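Local coordinates for protein quinoline 2-oxidoreductase large subunit (Pseudomonas putida, PDB 1T3Q) that carries the molybdenum–pterin cytosine dinucleotide site of an enzyme that oxidises quinoline, probably by hydroxylating it at carbon 2, at residues A155-N158 with G163-V166; A292-Q297 with V695-F700; R388-L393 with F398-R403. All blocks are in the same frame, centred on the assembly; numbering follows the deposited sequence.

Contact 1 (A155-N158 with G163-V166); sequences ARAN and GNVV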
# COMPACT_ATOMS: atom_id res chain seq x y z
N ALA B 155 -47.26 -20.61 -4.33
CA ALA B 155 -46.12 -19.86 -4.85
C ALA B 155 -44.78 -20.48 -4.46
O ALA B 155 -44.63 -21.08 -3.39
CB ALA B 155 -46.18 -18.42 -4.36
N ARG B 156 -43.80 -20.34 -5.35
CA ARG B 156 -42.46 -20.86 -5.13
C ARG B 156 -41.51 -19.66 -5.08
O ARG B 156 -41.45 -18.87 -6.03
CB ARG B 156 -42.06 -21.82 -6.26
CG ARG B 156 -40.75 -22.56 -6.02
CD ARG B 156 -40.49 -23.64 -7.07
NE ARG B 156 -41.53 -24.67 -7.07
CZ ARG B 156 -41.44 -25.83 -7.72
NH1 ARG B 156 -42.44 -26.70 -7.66
NH2 ARG B 156 -40.35 -26.13 -8.42
N ALA B 157 -40.77 -19.51 -3.99
CA ALA B 157 -39.85 -18.39 -3.81
C ALA B 157 -38.73 -18.34 -4.85
O ALA B 157 -38.48 -17.30 -5.45
CB ALA B 157 -39.24 -18.43 -2.41
N ASN B 158 -38.06 -19.47 -5.05
CA ASN B 158 -36.95 -19.56 -5.98
C ASN B 158 -37.27 -20.62 -7.04
O ASN B 158 -37.25 -21.81 -6.75
CB ASN B 158 -35.68 -19.92 -5.20
CG ASN B 158 -34.43 -19.88 -6.04
OD1 ASN B 158 -33.35 -19.52 -5.55
ND2 ASN B 158 -34.54 -20.27 -7.30
N GLY B 163 -39.75 -26.87 -5.03
CA GLY B 163 -40.49 -26.60 -3.81
C GLY B 163 -39.73 -25.60 -2.97
O GLY B 163 -38.61 -25.22 -3.30
N ASN B 164 -40.33 -25.17 -1.86
CA ASN B 164 -39.69 -24.19 -0.99
C ASN B 164 -38.86 -24.76 0.15
O ASN B 164 -38.20 -24.02 0.87
CB ASN B 164 -40.73 -23.23 -0.43
CG ASN B 164 -41.44 -22.44 -1.51
OD1 ASN B 164 -40.80 -21.89 -2.42
ND2 ASN B 164 -42.76 -22.36 -1.43
N VAL B 165 -38.91 -26.08 0.33
CA VAL B 165 -38.13 -26.68 1.41
C VAL B 165 -36.68 -26.89 0.97
O VAL B 165 -36.37 -27.83 0.24
CB VAL B 165 -38.74 -28.03 1.86
CG1 VAL B 165 -37.90 -28.61 3.01
CG2 VAL B 165 -40.18 -27.81 2.33
N VAL B 166 -35.81 -25.99 1.42
CA VAL B 166 -34.39 -26.06 1.09
C VAL B 166 -33.72 -27.24 1.79
O VAL B 166 -32.85 -27.90 1.22
CB VAL B 166 -33.68 -24.75 1.47
CG1 VAL B 166 -32.17 -24.91 1.34
CG2 VAL B 166 -34.17 -23.62 0.57
O HOH W 1 -38.54 -21.90 -3.66
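The loop that connects helix 147-152 to strand 165-170 doubles back on itself, and the side-chain amide of Asn-164, just ahead of the strand, holds the turn closed. It illustrates how a single asparagine can pair with main chain as a strand would, reaching the two peptide groups that flank Arg-156. Asn-164 ND2 donates to Ala-155 O at 3.0 Å, almost straight at 168° and lying in both the amide plane and the carbonyl plane. On the other side of the amide, Ala-157 N donates to Asn-164 OD1 at 2.9 Å, tilted 23° from the carbonyl plane. The amide has more to do: ND2 also bonds to Ala-150 O in the preceding helix, while a water held by Asn-158 N lies 2.6 Å from Asn-164 OD1. Both ends of this group are thus occupied, which should fix its rotation. The backbone of Asn-164 in turn pairs with Ala-361, and Ala-157 O accepts from Asn-363 ND2, tying the loop to the chain just past strand 352-360. Arg-156 completes the turn. Its CG is anti to the backbone N (chi1 -172°) and passes Asn-164 OD1; a bend at chi3 then carries the guanidinium to Gly-163. NH2 bonds to Leu-161 O, and Gly-163 N lies over the middle of the guanidinium face, 3.3 Å from Arg-156 CZ.

Contact 2 (A292-Q297 with V695-F700); sequences ATHAKQ and VIYDDF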
# COMPACT_ATOMS: atom_id res chain seq x y z
N ALA B 292 -27.83 -7.24 2.78
CA ALA B 292 -26.81 -8.03 3.46
C ALA B 292 -27.55 -9.32 3.78
O ALA B 292 -28.15 -9.93 2.90
CB ALA B 292 -26.35 -7.33 4.73
N THR B 293 -27.53 -9.74 5.04
CA THR B 293 -28.26 -10.93 5.45
C THR B 293 -28.99 -10.55 6.73
O THR B 293 -28.66 -9.54 7.36
CB THR B 293 -27.31 -12.12 5.78
OG1 THR B 293 -26.29 -11.68 6.69
CG2 THR B 293 -26.66 -12.66 4.52
N HIS B 294 -30.02 -11.31 7.08
CA HIS B 294 -30.76 -11.09 8.31
C HIS B 294 -30.53 -12.39 9.04
O HIS B 294 -30.00 -13.34 8.45
CB HIS B 294 -32.26 -10.90 8.09
CG HIS B 294 -32.61 -9.71 7.25
ND1 HIS B 294 -31.97 -8.50 7.36
CD2 HIS B 294 -33.56 -9.54 6.30
CE1 HIS B 294 -32.49 -7.64 6.51
NE2 HIS B 294 -33.46 -8.25 5.85
N ALA B 295 -30.93 -12.47 10.30
CA ALA B 295 -30.72 -13.69 11.04
C ALA B 295 -31.73 -13.89 12.14
O ALA B 295 -32.56 -13.02 12.40
CB ALA B 295 -29.31 -13.69 11.64
N LYS B 296 -31.65 -15.07 12.77
CA LYS B 296 -32.47 -15.46 13.91
C LYS B 296 -33.94 -15.78 13.68
O LYS B 296 -34.65 -16.11 14.63
CB LYS B 296 -32.39 -14.38 14.99
CG LYS B 296 -30.97 -13.96 15.34
CD LYS B 296 -30.19 -15.08 16.03
CE LYS B 296 -28.75 -14.66 16.30
NZ LYS B 296 -27.99 -15.68 17.09
N GLN B 297 -34.42 -15.72 12.44
CA GLN B 297 -35.83 -15.99 12.24
C GLN B 297 -36.22 -17.46 12.13
O GLN B 297 -36.28 -18.02 11.04
CB GLN B 297 -36.39 -15.23 11.03
CG GLN B 297 -37.91 -15.38 10.92
CD GLN B 297 -38.55 -14.46 9.91
OE1 GLN B 297 -37.98 -14.16 8.86
NE2 GLN B 297 -39.77 -14.01 10.21
N VAL B 695 -36.27 -6.73 12.08
CA VAL B 695 -36.26 -6.37 10.67
C VAL B 695 -37.64 -6.88 10.25
O VAL B 695 -37.95 -8.06 10.44
CB VAL B 695 -35.15 -7.12 9.90
CG1 VAL B 695 -35.41 -7.07 8.40
CG2 VAL B 695 -33.80 -6.49 10.22
N ILE B 696 -38.46 -6.00 9.70
CA ILE B 696 -39.82 -6.40 9.34
C ILE B 696 -40.18 -6.37 7.86
O ILE B 696 -39.99 -5.36 7.18
CB ILE B 696 -40.85 -5.53 10.10
CG1 ILE B 696 -40.59 -5.60 11.60
CG2 ILE B 696 -42.27 -6.01 9.78
CD1 ILE B 696 -41.47 -4.68 12.41
N TYR B 697 -40.72 -7.48 7.39
CA TYR B 697 -41.21 -7.60 6.01
C TYR B 697 -42.73 -7.64 6.16
O TYR B 697 -43.24 -8.38 7.01
CB TYR B 697 -40.74 -8.90 5.35
CG TYR B 697 -39.32 -8.89 4.82
CD1 TYR B 697 -38.25 -9.35 5.60
CD2 TYR B 697 -39.04 -8.44 3.53
CE1 TYR B 697 -36.96 -9.39 5.09
CE2 TYR B 697 -37.75 -8.46 3.02
CZ TYR B 697 -36.71 -8.94 3.80
OH TYR B 697 -35.43 -8.97 3.30
N ASP B 698 -43.45 -6.86 5.37
CA ASP B 698 -44.91 -6.86 5.48
C ASP B 698 -45.52 -7.99 4.68
O ASP B 698 -44.82 -8.80 4.10
CB ASP B 698 -45.51 -5.52 5.04
CG ASP B 698 -45.25 -5.20 3.58
OD1 ASP B 698 -45.04 -6.14 2.78
OD2 ASP B 698 -45.29 -4.00 3.23
N ASP B 699 -46.85 -8.03 4.66
CA ASP B 699 -47.58 -9.08 3.95
C ASP B 699 -47.33 -9.14 2.44
O ASP B 699 -47.77 -10.08 1.78
CB ASP B 699 -49.08 -8.94 4.22
CG ASP B 699 -49.44 -9.24 5.67
OD1 ASP B 699 -50.58 -8.94 6.08
OD2 ASP B 699 -48.58 -9.79 6.39
N PHE B 700 -46.65 -8.14 1.89
CA PHE B 700 -46.38 -8.14 0.46
C PHE B 700 -44.91 -8.37 0.13
O PHE B 700 -44.53 -8.41 -1.04
CB PHE B 700 -46.86 -6.83 -0.16
CG PHE B 700 -48.30 -6.52 0.12
CD1 PHE B 700 -48.66 -5.87 1.30
CD2 PHE B 700 -49.29 -6.93 -0.76
CE1 PHE B 700 -50.00 -5.63 1.60
CE2 PHE B 700 -50.63 -6.69 -0.47
CZ PHE B 700 -50.99 -6.04 0.71
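A buried seam between two distant parts of the large subunit passes through His-294, where the loop entering strand 298-306 meets the chain that follows helix 672-692. The imidazole is approached in two different ways. Over one face lies a methyl group: Val-695 CG1 sits 3.5 Å from the centroid of the His-294 ring, only 16° off its normal, a CH-pi contact shifted toward the NE2 and CE1 rim. Val-695 CG2 comes down less closely, 3.9 Å from His-294 ND1. At the ring edge stands Tyr-697, rim to rim with the imidazole and with the two planes turned 66° apart, so neither ring stacks on the other. His-294 NE2 donates to Tyr-697 OH at 3.3 Å, but weakly, since the N-H...O angle is only 129°. The stronger partner of that hydroxyl is Cys-365 N, which helps to settle where the phenol end lies. Main-chain bonds add to the seam, since Val-695 pairs with Arg-195 and Ala-295 with the adjoining Val-196. The His-294 side chain is about 13 Å from the bound dioxosulfidomolybdenum ion, and the contact joins the two molybdopterin cofactor-binding regions that make up the bulk of large subunits in the xanthine dehydrogenase family.

Contact 3 (R388-L393 with F398-R403); sequences RAARQL and FEIRRR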
# COMPACT_ATOMS: atom_id res chain seq x y z
N ARG B 388 -40.67 -22.38 33.38
CA ARG B 388 -42.10 -22.58 33.51
C ARG B 388 -42.38 -23.89 34.24
O ARG B 388 -43.31 -23.97 35.05
CB ARG B 388 -42.77 -22.61 32.14
CG ARG B 388 -44.29 -22.60 32.19
CD ARG B 388 -44.87 -22.64 30.79
NE ARG B 388 -44.42 -21.52 29.97
CZ ARG B 388 -44.58 -21.43 28.65
NH1 ARG B 388 -44.14 -20.38 27.99
NH2 ARG B 388 -45.19 -22.41 28.00
N ALA B 389 -41.59 -24.91 33.94
CA ALA B 389 -41.76 -26.21 34.57
C ALA B 389 -41.44 -26.07 36.06
O ALA B 389 -42.13 -26.64 36.90
CB ALA B 389 -40.82 -27.23 33.94
N ALA B 390 -40.40 -25.31 36.37
CA ALA B 390 -40.00 -25.10 37.75
C ALA B 390 -41.14 -24.45 38.53
O ALA B 390 -41.53 -24.94 39.59
CB ALA B 390 -38.75 -24.22 37.81
N ARG B 391 -41.68 -23.35 38.00
CA ARG B 391 -42.78 -22.65 38.68
C ARG B 391 -43.97 -23.57 38.90
O ARG B 391 -44.62 -23.52 39.93
CB ARG B 391 -43.24 -21.42 37.89
CG ARG B 391 -42.35 -20.19 38.06
CD ARG B 391 -43.03 -18.94 37.47
NE ARG B 391 -43.28 -19.09 36.04
CZ ARG B 391 -42.37 -18.90 35.10
NH1 ARG B 391 -42.70 -19.06 33.82
NH2 ARG B 391 -41.14 -18.52 35.42
N GLN B 392 -44.24 -24.42 37.91
CA GLN B 392 -45.36 -25.34 38.02
C GLN B 392 -45.16 -26.33 39.17
O GLN B 392 -46.12 -26.72 39.83
CB GLN B 392 -45.53 -26.09 36.69
CG GLN B 392 -46.47 -27.28 36.75
CD GLN B 392 -46.62 -27.95 35.40
OE1 GLN B 392 -46.83 -29.16 35.32
NE2 GLN B 392 -46.52 -27.17 34.33
N LEU B 393 -43.91 -26.70 39.42
CA LEU B 393 -43.59 -27.66 40.48
C LEU B 393 -43.24 -27.00 41.81
O LEU B 393 -43.12 -27.68 42.83
CB LEU B 393 -42.44 -28.55 40.03
CG LEU B 393 -42.75 -29.44 38.82
CD1 LEU B 393 -41.49 -30.12 38.34
CD2 LEU B 393 -43.82 -30.45 39.21
N PHE B 398 -33.10 -22.62 39.59
CA PHE B 398 -31.77 -23.16 39.76
C PHE B 398 -31.83 -24.63 40.15
O PHE B 398 -31.05 -25.44 39.67
CB PHE B 398 -31.00 -22.37 40.83
CG PHE B 398 -30.94 -20.90 40.55
CD1 PHE B 398 -31.84 -20.03 41.15
CD2 PHE B 398 -29.99 -20.39 39.67
CE1 PHE B 398 -31.82 -18.66 40.86
CE2 PHE B 398 -29.96 -19.03 39.38
CZ PHE B 398 -30.88 -18.16 39.97
N GLU B 399 -32.78 -24.97 41.02
CA GLU B 399 -32.94 -26.34 41.50
C GLU B 399 -33.37 -27.31 40.41
O GLU B 399 -32.85 -28.42 40.32
CB GLU B 399 -33.93 -26.37 42.67
CG GLU B 399 -34.20 -27.76 43.26
CD GLU B 399 -32.94 -28.48 43.72
OE1 GLU B 399 -32.01 -27.82 44.23
OE2 GLU B 399 -32.88 -29.72 43.58
N ILE B 400 -34.33 -26.92 39.57
CA ILE B 400 -34.76 -27.84 38.52
C ILE B 400 -33.61 -28.13 37.56
O ILE B 400 -33.54 -29.23 36.99
CB ILE B 400 -35.99 -27.30 37.74
CG1 ILE B 400 -36.60 -28.44 36.92
CG2 ILE B 400 -35.58 -26.14 36.84
CD1 ILE B 400 -37.97 -28.12 36.36
N ARG B 401 -32.71 -27.17 37.38
CA ARG B 401 -31.57 -27.38 36.50
C ARG B 401 -30.54 -28.32 37.14
O ARG B 401 -29.95 -29.15 36.45
CB ARG B 401 -30.94 -26.03 36.13
CG ARG B 401 -31.78 -25.25 35.12
CD ARG B 401 -31.22 -23.87 34.83
NE ARG B 401 -31.91 -23.19 33.74
CZ ARG B 401 -33.12 -22.63 33.82
NH1 ARG B 401 -33.80 -22.66 34.96
NH2 ARG B 401 -33.65 -22.03 32.76
N ARG B 402 -30.33 -28.20 38.45
CA ARG B 402 -29.39 -29.09 39.14
C ARG B 402 -29.80 -30.55 38.96
O ARG B 402 -28.96 -31.44 38.90
CB ARG B 402 -29.36 -28.81 40.64
CG ARG B 402 -28.82 -27.46 41.03
CD ARG B 402 -28.59 -27.39 42.53
NE ARG B 402 -28.15 -26.06 42.92
CZ ARG B 402 -28.95 -25.11 43.37
NH1 ARG B 402 -30.25 -25.34 43.49
NH2 ARG B 402 -28.46 -23.91 43.66
N ARG B 403 -31.11 -30.79 38.89
CA ARG B 403 -31.63 -32.14 38.75
C ARG B 403 -31.58 -32.72 37.34
O ARG B 403 -31.89 -33.89 37.14
CB ARG B 403 -33.08 -32.18 39.26
CG ARG B 403 -33.22 -31.71 40.69
CD ARG B 403 -34.66 -31.75 41.16
NE ARG B 403 -34.79 -31.28 42.54
CZ ARG B 403 -35.90 -31.36 43.25
NH1 ARG B 403 -35.91 -30.91 44.50
NH2 ARG B 403 -37.00 -31.88 42.73
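Ala-390 and Ile-400 bring the backbones of two successive helices within 6.0 Å, measured between their CA atoms, the nearest such pair here. Segment 388-393 is the last part of helix 375-393; after four intervening residues, 398-403 takes in nearly all of the short helix 397-402, so the approach is made just across the turn between them. Alanines on one side permit this closeness, and a single branched side chain on the other spans the gap. Ile-400 has CG1 anti to its backbone N (chi1 -166°), and an extended chi2 carries CD1 straight onto the first helix, where it reaches Ala-389 CB at 3.8 Å and rests 3.7 Å from Ala-390 N. The other branch, Ile-400 CG2, meets Ala-390 CB, also at 3.8 Å. Such packing of two consecutive helices joined by a short turn, apolar at the centre and without a hydrogen bond between the two segments, is bordered by charge. Arg-401 reaches back along the longer helix to form salt bridges with Glu-383 and Asp-387, and its NH1 also bonds to Pro-397 O at the start of the short helix. On the short helix, Glu-399 gathers the arginines three and four residues further on into a salt-bridge network. Arg-403 NE meets Glu-399 OE2 at 2.7 Å, in the guanidinium plane and on the anti lone pair, whereas Arg-402 NH1 approaches Glu-399 OE1 at 3.1 Å from 33° outside the carboxylate plane. Arg-402 has a second acid, Glu-434 of helix 426-437. Ala-389 also touches Phe-306 of strand 298-306, which places the longer helix against the sheet.

How the contacts relate
All three contacts border the same mixed sheet. The second segment of contact 1 runs into its strand 165-170, the first segment of contact 2 runs straight into strand 298-306, and contact 3 packs through its longer helix on Phe-306, the last residue of that strand. Contacts 1 and 2 are neighbours, with centres about 17 Å apart; the centre of contact 3 lies about 35 Å from that of contact 2 and about 41 Å from that of contact 1. None touches another. Contacts 1 and 3 each close a short local turn, whereas contact 2 joins segments separated by 397 residues, among which contact 3 falls, and is one place where the later cofactor-binding region meets the earlier one.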